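Local coordinates for chorismate mutase and shikimate 5-dehydrogenase fusion protein (Clostridium acetobutylicum, PDB 3FBT) that probably catalyses the reversible NADPH-linked reduction of 3-dehydroshikimate to shikimate through this dehydrogenase part of a longer fusion with chorismate mutase, at residues G110-K115 / L237-S242; I124-G129 / S175-D180; I182-P187 / A210-Y215; V199-V204 / L223-E228. All blocks are in the same frame, centred on the assembly; numbering follows the deposited sequence.

In the fold
All four contacts involve the Rossmann domain of the shikimate dehydrogenase part, which probably binds NADP. Its parallel sheet runs in the order 167-170, 148-153, 124-128, 181-184, 209-212, 232-234. Interaction 2 involves strand 124-128, and interaction 3 pairs strands 181-184 and 209-212. Their centres are about 12 Å apart, and Leu-128 probably hydrogen-bonds Ile-183 and Cys-185. Interactions 1 and 4 join helices, with centres about 21 Å apart, and each touches strand 209-212. Along the chain, interactions 2, 3 and 4 are nested inside the loop closed by interaction 1. Interactions 3 and 4 alternate. Sheet pairing and helix packing thus bring Gly-129 and Leu-213, both predicted to bind NADP, into one domain.

Interaction 1: G110-K115 / L237-S242; sequences GKMLSK and LYMLVS
Tyr-238 meets Lys-111, Met-112 and Lys-115 where helices 105-115 and 237-252 pack together. The local axes come within 8.1 Å at an angle of 132°. No hydrogen bond joins the two segments.

The main aromatic contact is a CH-pi interaction. Lys-115 CG sits 3.9 Å from the centroid of the Tyr-238 ring, over its face. The lysine CG is anti to its backbone N (chi1 -176°), and a bend at chi2 carries the rest of the chain across the ring. The two side chains meet at about a right angle. The lysine NZ forms salt bridges with Asp-262 and Glu-258, which should help hold the aliphatic chain over the ring.

The apolar contacts centre on Met-112. Its CG packs 4.2 Å from Tyr-238 CB, the two side chains sliding past each other in opposite directions. Its SD lies 4.1 Å from Met-239 CB.

Lys-111 CB lies 3.6 Å from Ser-242 OG. That hydroxyl is bonded within its own helix to Tyr-238 O at 2.7 Å. The same carbonyl accepts Ser-242 N from the opposite face of its plane.

The contact is largely buried. Met-112 also packs on Val-211 of strand 209-212. Met-239 touches Leu-213, a predicted NADP-binding residue in the loop after that strand. Tyr-238 also touches Val-261 of helix 258-273.

Interaction 2: I124-G129 / S175-D180; sequences ICVVLG and SNLKGD
Asp-180 turns its CG away from its own carbonyl carbon (chi1 -57°), which brings the carboxylate to the backbone of Ile-124. At Ile-124, CG2 lies anti to the backbone N and is directed at the 175-180 loop. This contact lies within the Rossmann fold, where the loop leading into strand 181-184 meets Ile-124 of the neighbouring strand.

Two hydrogen bonds link Ile-124 and Asp-180. Ile-124 N donates to Asp-180 OD2 at 2.6 Å, nearly straight at 163°. The carboxylate oxygen receives it on its anti lone pair. In return, Asp-180 N donates to Ile-124 O at 3.1 Å, with a more bent angle of 141°. One residue thus holds both polar backbone atoms of Ile-124. The sheet continues at Val-181, which bonds to the backbones of Ile-124 and Val-126.

The apolar side is smaller. Leu-177 CD2 lies 4.3 Å from Ile-124 CG2. The same leucine methyl, Leu-177 CD2, is 4.2 Å from Val-126 CG2. Val-126 is buried and also packs on Leu-174 of helix 171-174. Leu-177 reaches Tyr-150 of strand 148-153.

Gly-179 passes close to the isoleucine methyl. The glycine CA lies 3.7 Å from Ile-124 CG2.

Interaction 3: I182-P187 / A210-Y215; sequences IINCTP and AVDLIY
Ile-182, Ile-183 and Asn-184 pair in parallel with Ala-210, Val-211 and Asp-212, Val-211 N donating to Ile-182 O and Asn-184 N to Val-211 O, both at 2.9 Å.

On one face of the sheet, Ile-183 and Val-211 lie side by side. Ile-183 CG2 also touches Leu-213 CD1 at 3.7 Å. Phe-109 of helix 105-115 packs on both Ile-183 and Leu-213.

On the other face, which also carries Ile-182 and Ala-210, Asn-184 and Asp-212 make a polar contact. Both hold CG opposite the backbone N (chi1 179° and -156°), which lays them side by side, pointing the same way. Asn-184 ND2 donates to Asp-212 OD1 at 2.7 Å, in the amide plane but from above the carboxylate plane. The two planes are turned 82° apart. Ile-214 N reaches the same oxygen from the other face, making an Asx turn. Asn-184 OD1 accepts Thr-186 OG1 at 2.9 Å. It also accepts Thr-186 N, a second Asx turn.

Thus each side chain fixes the turn after its own strand, and the amide-carboxylate bond ties the turns together. Thr-220 OG1 also bonds Asp-212 OD2. This network probably keeps the carboxylate ionised and steadies the loop bearing Leu-213 and Tyr-215, predicted to bind NADP and shikimate respectively.

Interaction 4: V199-V204 / L223-E228; sequences VDKEVV and LKYARE
Val-199 meets the Tyr-225 ring at its edge, its backbone O lying in the ring plane 3.5 Å from Tyr-225 CE2. The Val-199 side chain packs on Tyr-171 and Leu-174 of helix 171-174. Asp-200 comes next, right before helix 201-204. Its backbone O accepts from Val-203 N and Val-204 N.

Lys-201 lies over one face of the tyrosine. Its CB makes a CH-pi contact 3.9 Å from the ring centroid, offset toward the rim. CG of Lys-201 points opposite its backbone N (chi1 173°), and the chain runs extended as far as CE and bends at chi4, near Glu-228. There, Lys-201 CE lies 3.6 Å from Glu-228 CB. The charged ends stay apart, with Lys-201 NZ 4.7 Å from Glu-228 OE2, too far for a salt bridge, though a weak attraction is possible.

Val-204 places its two methyls on two residues. CG2 lies 3.9 Å from Tyr-225 CB, near the plane of the ring. CG1 packs 3.7 Å from Ala-226 CB. The alanine in turn rests on Ala-210 of strand 209-212.

Two short helices thus touch, one before and one after strand 209-212. Helix 201-204 belongs to the beta-alpha-beta unit joining strands 181-184 and 209-212, as expected of a Rossmann domain.

Interaction 1: G110-K115 / L237-S242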
# COMPACT_ATOMS: atom_id res chain seq x y z
N GLY A 110 21.45 15.45 -13.89
CA GLY A 110 22.30 16.57 -13.48
C GLY A 110 23.14 16.25 -12.25
O GLY A 110 24.29 16.71 -12.16
N LYS A 111 22.62 15.46 -11.30
CA LYS A 111 23.42 15.21 -10.11
C LYS A 111 24.60 14.33 -10.47
O LYS A 111 25.70 14.42 -9.84
CB LYS A 111 22.62 14.60 -8.95
CG LYS A 111 21.46 15.46 -8.43
CD LYS A 111 21.81 16.45 -7.32
CE LYS A 111 20.63 17.51 -7.16
NZ LYS A 111 20.81 18.59 -6.11
N MET A 112 24.37 13.44 -11.43
CA MET A 112 25.39 12.51 -11.86
C MET A 112 26.60 13.23 -12.57
O MET A 112 27.77 12.91 -12.32
CB MET A 112 24.75 11.46 -12.75
CG MET A 112 25.69 10.33 -13.15
SD MET A 112 25.11 9.31 -14.58
CE MET A 112 24.25 10.37 -15.59
N LEU A 113 26.29 14.15 -13.47
CA LEU A 113 27.30 14.97 -14.16
C LEU A 113 28.07 15.77 -13.08
O LEU A 113 29.27 15.67 -13.02
CB LEU A 113 26.66 15.91 -15.20
CG LEU A 113 25.88 15.17 -16.32
CD1 LEU A 113 25.30 16.08 -17.40
CD2 LEU A 113 26.70 14.07 -16.94
N SER A 114 27.39 16.50 -12.19
CA SER A 114 28.14 17.28 -11.18
C SER A 114 29.05 16.39 -10.41
O SER A 114 30.23 16.69 -10.28
CB SER A 114 27.24 17.97 -10.21
OG SER A 114 26.23 18.60 -10.95
N LYS A 115 28.50 15.29 -9.91
CA LYS A 115 29.23 14.43 -9.04
C LYS A 115 30.47 13.85 -9.70
O LYS A 115 31.52 13.80 -9.09
CB LYS A 115 28.36 13.31 -8.50
CG LYS A 115 29.09 12.41 -7.47
CD LYS A 115 29.12 13.13 -6.12
CE LYS A 115 29.67 12.25 -5.02
NZ LYS A 115 29.16 12.73 -3.65
N LEU A 237 24.56 4.74 -11.87
CA LEU A 237 24.16 4.49 -10.48
C LEU A 237 23.84 5.74 -9.68
O LEU A 237 22.80 5.82 -9.00
CB LEU A 237 25.17 3.61 -9.78
CG LEU A 237 24.82 3.08 -8.41
CD1 LEU A 237 23.37 2.46 -8.38
CD2 LEU A 237 25.88 2.01 -8.11
N TYR A 238 24.66 6.78 -9.82
CA TYR A 238 24.41 7.97 -9.09
C TYR A 238 23.09 8.62 -9.53
O TYR A 238 22.40 9.26 -8.75
CB TYR A 238 25.58 8.95 -9.23
CG TYR A 238 25.59 9.91 -8.08
CD1 TYR A 238 26.05 9.52 -6.83
CD2 TYR A 238 25.09 11.18 -8.24
CE1 TYR A 238 25.99 10.39 -5.75
CE2 TYR A 238 25.05 12.09 -7.17
CZ TYR A 238 25.50 11.67 -5.93
OH TYR A 238 25.47 12.59 -4.88
N MET A 239 22.74 8.49 -10.81
CA MET A 239 21.52 9.03 -11.29
C MET A 239 20.34 8.26 -10.64
O MET A 239 19.43 8.87 -10.18
CB MET A 239 21.45 8.91 -12.84
CG MET A 239 20.11 9.43 -13.47
SD MET A 239 20.20 9.38 -15.33
CE MET A 239 18.55 9.87 -15.81
N LEU A 240 20.35 6.94 -10.67
CA LEU A 240 19.32 6.15 -10.05
C LEU A 240 19.12 6.55 -8.59
O LEU A 240 17.99 6.75 -8.15
CB LEU A 240 19.68 4.68 -10.13
CG LEU A 240 18.60 3.71 -9.61
CD1 LEU A 240 17.35 3.70 -10.54
CD2 LEU A 240 19.28 2.32 -9.56
N VAL A 241 20.21 6.68 -7.83
CA VAL A 241 20.12 7.00 -6.42
C VAL A 241 19.65 8.36 -6.24
O VAL A 241 18.78 8.60 -5.40
CB VAL A 241 21.44 6.72 -5.66
CG1 VAL A 241 21.37 7.29 -4.25
CG2 VAL A 241 21.65 5.23 -5.63
N SER A 242 20.09 9.29 -7.08
CA SER A 242 19.59 10.69 -6.97
C SER A 242 18.18 10.91 -7.41
O SER A 242 17.48 11.78 -6.89
CB SER A 242 20.48 11.66 -7.78
OG SER A 242 21.80 11.48 -7.31

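Interaction 2: I124-G129 / S175-D180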
# COMPACT_ATOMS: atom_id res chain seq x y z
N ILE A 124 30.56 19.72 -26.89
CA ILE A 124 29.89 19.00 -27.99
C ILE A 124 29.30 17.71 -27.40
O ILE A 124 30.05 16.80 -26.92
CB ILE A 124 30.83 18.65 -29.15
CG1 ILE A 124 31.32 19.93 -29.85
CG2 ILE A 124 30.09 17.64 -30.16
CD1 ILE A 124 32.56 19.74 -30.81
N CYS A 125 27.98 17.66 -27.38
CA CYS A 125 27.35 16.54 -26.68
C CYS A 125 26.59 15.60 -27.60
O CYS A 125 25.74 16.07 -28.39
CB CYS A 125 26.38 17.08 -25.66
SG CYS A 125 27.22 18.10 -24.40
N VAL A 126 26.89 14.32 -27.47
CA VAL A 126 26.30 13.31 -28.30
C VAL A 126 25.43 12.31 -27.55
O VAL A 126 25.89 11.59 -26.69
CB VAL A 126 27.41 12.56 -29.14
CG1 VAL A 126 26.81 11.38 -29.86
CG2 VAL A 126 28.00 13.56 -30.15
N VAL A 127 24.17 12.25 -27.90
CA VAL A 127 23.26 11.29 -27.25
C VAL A 127 22.93 10.08 -28.11
O VAL A 127 22.47 10.22 -29.27
CB VAL A 127 21.92 11.99 -26.85
CG1 VAL A 127 21.00 11.02 -26.07
CG2 VAL A 127 22.15 13.24 -26.10
N LEU A 128 23.11 8.89 -27.54
CA LEU A 128 22.78 7.67 -28.25
C LEU A 128 21.40 7.14 -27.90
O LEU A 128 21.12 6.86 -26.72
CB LEU A 128 23.80 6.57 -27.97
CG LEU A 128 25.25 7.04 -28.03
CD1 LEU A 128 26.11 5.84 -27.63
CD2 LEU A 128 25.58 7.59 -29.35
N GLY A 129 20.57 6.97 -28.93
CA GLY A 129 19.15 6.62 -28.79
C GLY A 129 18.17 7.76 -28.52
O GLY A 129 18.51 8.82 -28.00
N SER A 175 30.18 8.00 -36.99
CA SER A 175 31.55 7.53 -37.11
C SER A 175 32.51 8.56 -37.75
O SER A 175 33.73 8.43 -37.62
CB SER A 175 31.61 6.14 -37.77
OG SER A 175 31.56 6.26 -39.16
N ASN A 176 31.97 9.59 -38.40
CA ASN A 176 32.74 10.74 -38.84
C ASN A 176 32.75 11.94 -37.86
O ASN A 176 33.27 13.00 -38.19
CB ASN A 176 32.19 11.28 -40.18
CG ASN A 176 32.11 10.22 -41.25
OD1 ASN A 176 33.05 9.47 -41.46
ND2 ASN A 176 30.97 10.13 -41.93
N LEU A 177 32.16 11.80 -36.67
CA LEU A 177 32.06 12.97 -35.80
C LEU A 177 33.03 12.93 -34.60
O LEU A 177 33.26 11.88 -34.00
CB LEU A 177 30.64 13.20 -35.33
CG LEU A 177 30.54 14.70 -35.00
CD1 LEU A 177 29.72 15.44 -36.06
CD2 LEU A 177 30.03 14.95 -33.57
N LYS A 178 33.63 14.07 -34.23
CA LYS A 178 34.39 14.07 -32.98
C LYS A 178 33.71 15.02 -31.97
O LYS A 178 33.06 16.00 -32.35
CB LYS A 178 35.86 14.41 -33.25
CG LYS A 178 36.74 14.40 -32.04
CD LYS A 178 38.17 14.75 -32.45
CE LYS A 178 38.88 13.51 -32.92
NZ LYS A 178 39.63 12.98 -31.74
N GLY A 179 33.79 14.69 -30.67
CA GLY A 179 33.16 15.55 -29.69
C GLY A 179 33.67 15.37 -28.27
O GLY A 179 34.61 14.66 -28.03
N ASP A 180 33.00 16.01 -27.34
CA ASP A 180 33.42 16.03 -25.94
C ASP A 180 32.76 14.95 -25.09
O ASP A 180 33.44 14.17 -24.45
CB ASP A 180 33.10 17.43 -25.43
CG ASP A 180 33.80 18.55 -26.29
OD1 ASP A 180 35.01 18.39 -26.50
OD2 ASP A 180 33.15 19.56 -26.75

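Interaction 3: I182-P187 / A210-Y215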
# COMPACT_ATOMS: atom_id res chain seq x y z
N ILE A 182 29.75 11.85 -24.80
CA ILE A 182 28.88 10.91 -25.48
C ILE A 182 28.12 10.07 -24.44
O ILE A 182 28.71 9.53 -23.49
CB ILE A 182 29.68 9.96 -26.48
CG1 ILE A 182 28.78 8.91 -27.11
CG2 ILE A 182 30.84 9.26 -25.80
CD1 ILE A 182 29.57 7.86 -28.03
N ILE A 183 26.80 9.99 -24.63
CA ILE A 183 25.87 9.49 -23.62
C ILE A 183 25.00 8.37 -24.20
O ILE A 183 24.29 8.59 -25.18
CB ILE A 183 24.95 10.63 -23.14
CG1 ILE A 183 25.80 11.80 -22.63
CG2 ILE A 183 23.93 10.13 -22.06
CD1 ILE A 183 25.13 13.12 -22.80
N ASN A 184 25.02 7.21 -23.60
CA ASN A 184 24.21 6.10 -24.03
C ASN A 184 22.84 6.16 -23.37
O ASN A 184 22.73 6.06 -22.16
CB ASN A 184 24.83 4.80 -23.59
CG ASN A 184 24.00 3.66 -24.00
OD1 ASN A 184 23.54 3.63 -25.15
ND2 ASN A 184 23.74 2.70 -23.08
N CYS A 185 21.81 6.32 -24.17
CA CYS A 185 20.45 6.26 -23.67
C CYS A 185 19.70 5.03 -24.21
O CYS A 185 18.50 4.90 -24.02
CB CYS A 185 19.73 7.54 -24.11
SG CYS A 185 20.16 8.92 -23.07
N THR A 186 20.43 4.12 -24.87
CA THR A 186 19.86 2.93 -25.52
C THR A 186 19.86 1.76 -24.57
O THR A 186 20.54 1.81 -23.59
CB THR A 186 20.74 2.37 -26.77
OG1 THR A 186 21.86 1.62 -26.28
CG2 THR A 186 21.22 3.45 -27.65
N PRO A 187 19.16 0.67 -24.94
CA PRO A 187 19.26 -0.53 -24.04
C PRO A 187 20.41 -1.48 -24.29
O PRO A 187 20.53 -2.45 -23.54
CB PRO A 187 17.92 -1.29 -24.24
CG PRO A 187 17.41 -0.79 -25.56
CD PRO A 187 17.87 0.70 -25.65
N ALA A 210 32.56 9.48 -21.36
CA ALA A 210 31.58 8.54 -21.74
C ALA A 210 30.63 8.44 -20.55
O ALA A 210 31.12 8.13 -19.49
CB ALA A 210 32.24 7.19 -21.96
N VAL A 211 29.31 8.69 -20.73
CA VAL A 211 28.26 8.52 -19.69
C VAL A 211 27.25 7.41 -20.15
O VAL A 211 26.57 7.58 -21.17
CB VAL A 211 27.44 9.85 -19.43
CG1 VAL A 211 26.39 9.72 -18.20
CG2 VAL A 211 28.34 11.05 -19.18
N ASP A 212 27.17 6.30 -19.44
CA ASP A 212 26.11 5.32 -19.69
C ASP A 212 25.01 5.43 -18.62
O ASP A 212 25.30 5.44 -17.44
CB ASP A 212 26.65 3.91 -19.65
CG ASP A 212 25.79 2.93 -20.45
OD1 ASP A 212 24.58 3.21 -20.58
OD2 ASP A 212 26.33 1.92 -21.00
N LEU A 213 23.75 5.50 -19.01
CA LEU A 213 22.67 5.55 -18.00
C LEU A 213 22.37 4.17 -17.43
O LEU A 213 21.64 4.05 -16.45
CB LEU A 213 21.38 6.16 -18.55
CG LEU A 213 21.09 7.63 -18.51
CD1 LEU A 213 22.22 8.41 -19.20
CD2 LEU A 213 19.82 7.71 -19.26
N ILE A 214 22.90 3.13 -18.05
CA ILE A 214 22.94 1.81 -17.46
C ILE A 214 23.87 1.73 -16.24
O ILE A 214 25.00 2.27 -16.26
CB ILE A 214 23.48 0.86 -18.50
CG1 ILE A 214 22.52 0.89 -19.73
CG2 ILE A 214 23.72 -0.58 -17.86
CD1 ILE A 214 23.11 0.24 -21.00
N TYR A 215 23.40 1.04 -15.18
CA TYR A 215 24.16 0.90 -13.89
C TYR A 215 24.33 -0.57 -13.55
O TYR A 215 25.01 -0.93 -12.58
CB TYR A 215 23.40 1.57 -12.70
CG TYR A 215 21.95 1.13 -12.57
CD1 TYR A 215 21.60 -0.09 -11.95
CD2 TYR A 215 20.95 1.88 -13.13
CE1 TYR A 215 20.24 -0.50 -11.88
CE2 TYR A 215 19.65 1.50 -13.08
CZ TYR A 215 19.29 0.32 -12.45
OH TYR A 215 17.97 0.02 -12.48

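Interaction 4: V199-V204 / L223-E228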
# COMPACT_ATOMS: atom_id res chain seq x y z
N VAL A 199 27.99 1.62 -29.78
CA VAL A 199 29.00 2.11 -30.76
C VAL A 199 30.35 1.37 -30.67
O VAL A 199 30.62 0.64 -29.70
CB VAL A 199 29.23 3.66 -30.65
CG1 VAL A 199 27.93 4.44 -30.90
CG2 VAL A 199 29.72 4.02 -29.34
N ASP A 200 31.21 1.53 -31.69
CA ASP A 200 32.53 0.87 -31.62
C ASP A 200 33.46 1.68 -30.73
O ASP A 200 33.24 2.88 -30.52
CB ASP A 200 33.19 0.73 -33.00
CG ASP A 200 32.38 -0.13 -33.97
OD1 ASP A 200 32.12 -1.31 -33.65
OD2 ASP A 200 32.01 0.39 -35.08
N LYS A 201 34.50 1.03 -30.23
CA LYS A 201 35.50 1.69 -29.34
C LYS A 201 36.22 2.83 -29.99
O LYS A 201 36.58 3.85 -29.37
CB LYS A 201 36.56 0.70 -28.90
CG LYS A 201 37.67 1.39 -28.13
CD LYS A 201 38.60 0.41 -27.49
CE LYS A 201 39.83 1.14 -26.98
NZ LYS A 201 40.84 1.46 -28.08
N GLU A 202 36.44 2.68 -31.28
CA GLU A 202 36.97 3.77 -32.10
C GLU A 202 36.06 4.97 -32.06
O GLU A 202 36.49 6.12 -32.28
CB GLU A 202 37.06 3.24 -33.54
CG GLU A 202 36.08 2.10 -33.69
CD GLU A 202 35.97 1.62 -35.07
OE1 GLU A 202 36.98 1.73 -35.79
OE2 GLU A 202 34.86 1.13 -35.44
N VAL A 203 34.76 4.74 -31.84
CA VAL A 203 33.90 5.93 -31.70
C VAL A 203 34.04 6.49 -30.31
O VAL A 203 34.20 7.72 -30.11
CB VAL A 203 32.42 5.68 -32.07
CG1 VAL A 203 31.65 6.92 -31.77
CG2 VAL A 203 32.29 5.28 -33.59
N VAL A 204 33.99 5.60 -29.35
CA VAL A 204 34.12 6.03 -27.99
C VAL A 204 35.38 6.87 -27.90
O VAL A 204 35.39 7.89 -27.24
CB VAL A 204 34.25 4.83 -27.07
CG1 VAL A 204 34.34 5.26 -25.59
CG2 VAL A 204 33.13 3.84 -27.31
N LEU A 223 31.31 1.18 -21.61
CA LEU A 223 32.19 1.83 -20.67
C LEU A 223 33.64 1.25 -20.54
O LEU A 223 34.59 1.99 -20.27
CB LEU A 223 31.53 1.92 -19.30
CG LEU A 223 30.29 2.82 -19.19
CD1 LEU A 223 29.79 2.70 -17.77
CD2 LEU A 223 30.62 4.31 -19.53
N LYS A 224 33.79 -0.06 -20.70
CA LYS A 224 35.12 -0.67 -20.79
C LYS A 224 35.90 0.05 -21.91
O LYS A 224 36.95 0.72 -21.66
CB LYS A 224 34.99 -2.16 -21.13
CG LYS A 224 36.34 -2.85 -21.26
CD LYS A 224 36.27 -4.09 -22.08
CE LYS A 224 35.20 -5.07 -21.54
NZ LYS A 224 35.57 -6.51 -21.87
N TYR A 225 35.32 -0.03 -23.11
CA TYR A 225 35.80 0.71 -24.27
C TYR A 225 36.34 2.06 -23.90
O TYR A 225 37.39 2.46 -24.38
CB TYR A 225 34.67 0.97 -25.25
CG TYR A 225 34.28 -0.22 -26.05
CD1 TYR A 225 34.95 -1.42 -25.92
CD2 TYR A 225 33.24 -0.12 -26.98
CE1 TYR A 225 34.58 -2.53 -26.69
CE2 TYR A 225 32.85 -1.19 -27.72
CZ TYR A 225 33.53 -2.38 -27.60
OH TYR A 225 33.10 -3.43 -28.39
N ALA A 226 35.57 2.80 -23.10
CA ALA A 226 35.96 4.12 -22.68
C ALA A 226 37.20 4.00 -21.80
O ALA A 226 38.07 4.88 -21.84
CB ALA A 226 34.82 4.80 -21.93
N ARG A 227 37.29 2.91 -21.03
CA ARG A 227 38.41 2.75 -20.08
C ARG A 227 39.71 2.60 -20.85
O ARG A 227 40.62 3.44 -20.80
CB ARG A 227 38.19 1.55 -19.14
CG ARG A 227 39.41 1.24 -18.24
CD ARG A 227 39.06 0.33 -17.08
NE ARG A 227 38.25 -0.81 -17.47
CZ ARG A 227 38.70 -1.83 -18.17
NH1 ARG A 227 39.97 -1.84 -18.58
NH2 ARG A 227 37.89 -2.84 -18.48
N GLU A 228 39.78 1.51 -21.59
CA GLU A 228 40.84 1.28 -22.56
C GLU A 228 41.33 2.51 -23.36
O GLU A 228 42.49 2.55 -23.74
CB GLU A 228 40.39 0.22 -23.53
CG GLU A 228 39.75 -0.94 -22.83
CD GLU A 228 39.55 -2.12 -23.75
OE1 GLU A 228 39.36 -3.25 -23.26
OE2 GLU A 228 39.61 -1.91 -24.99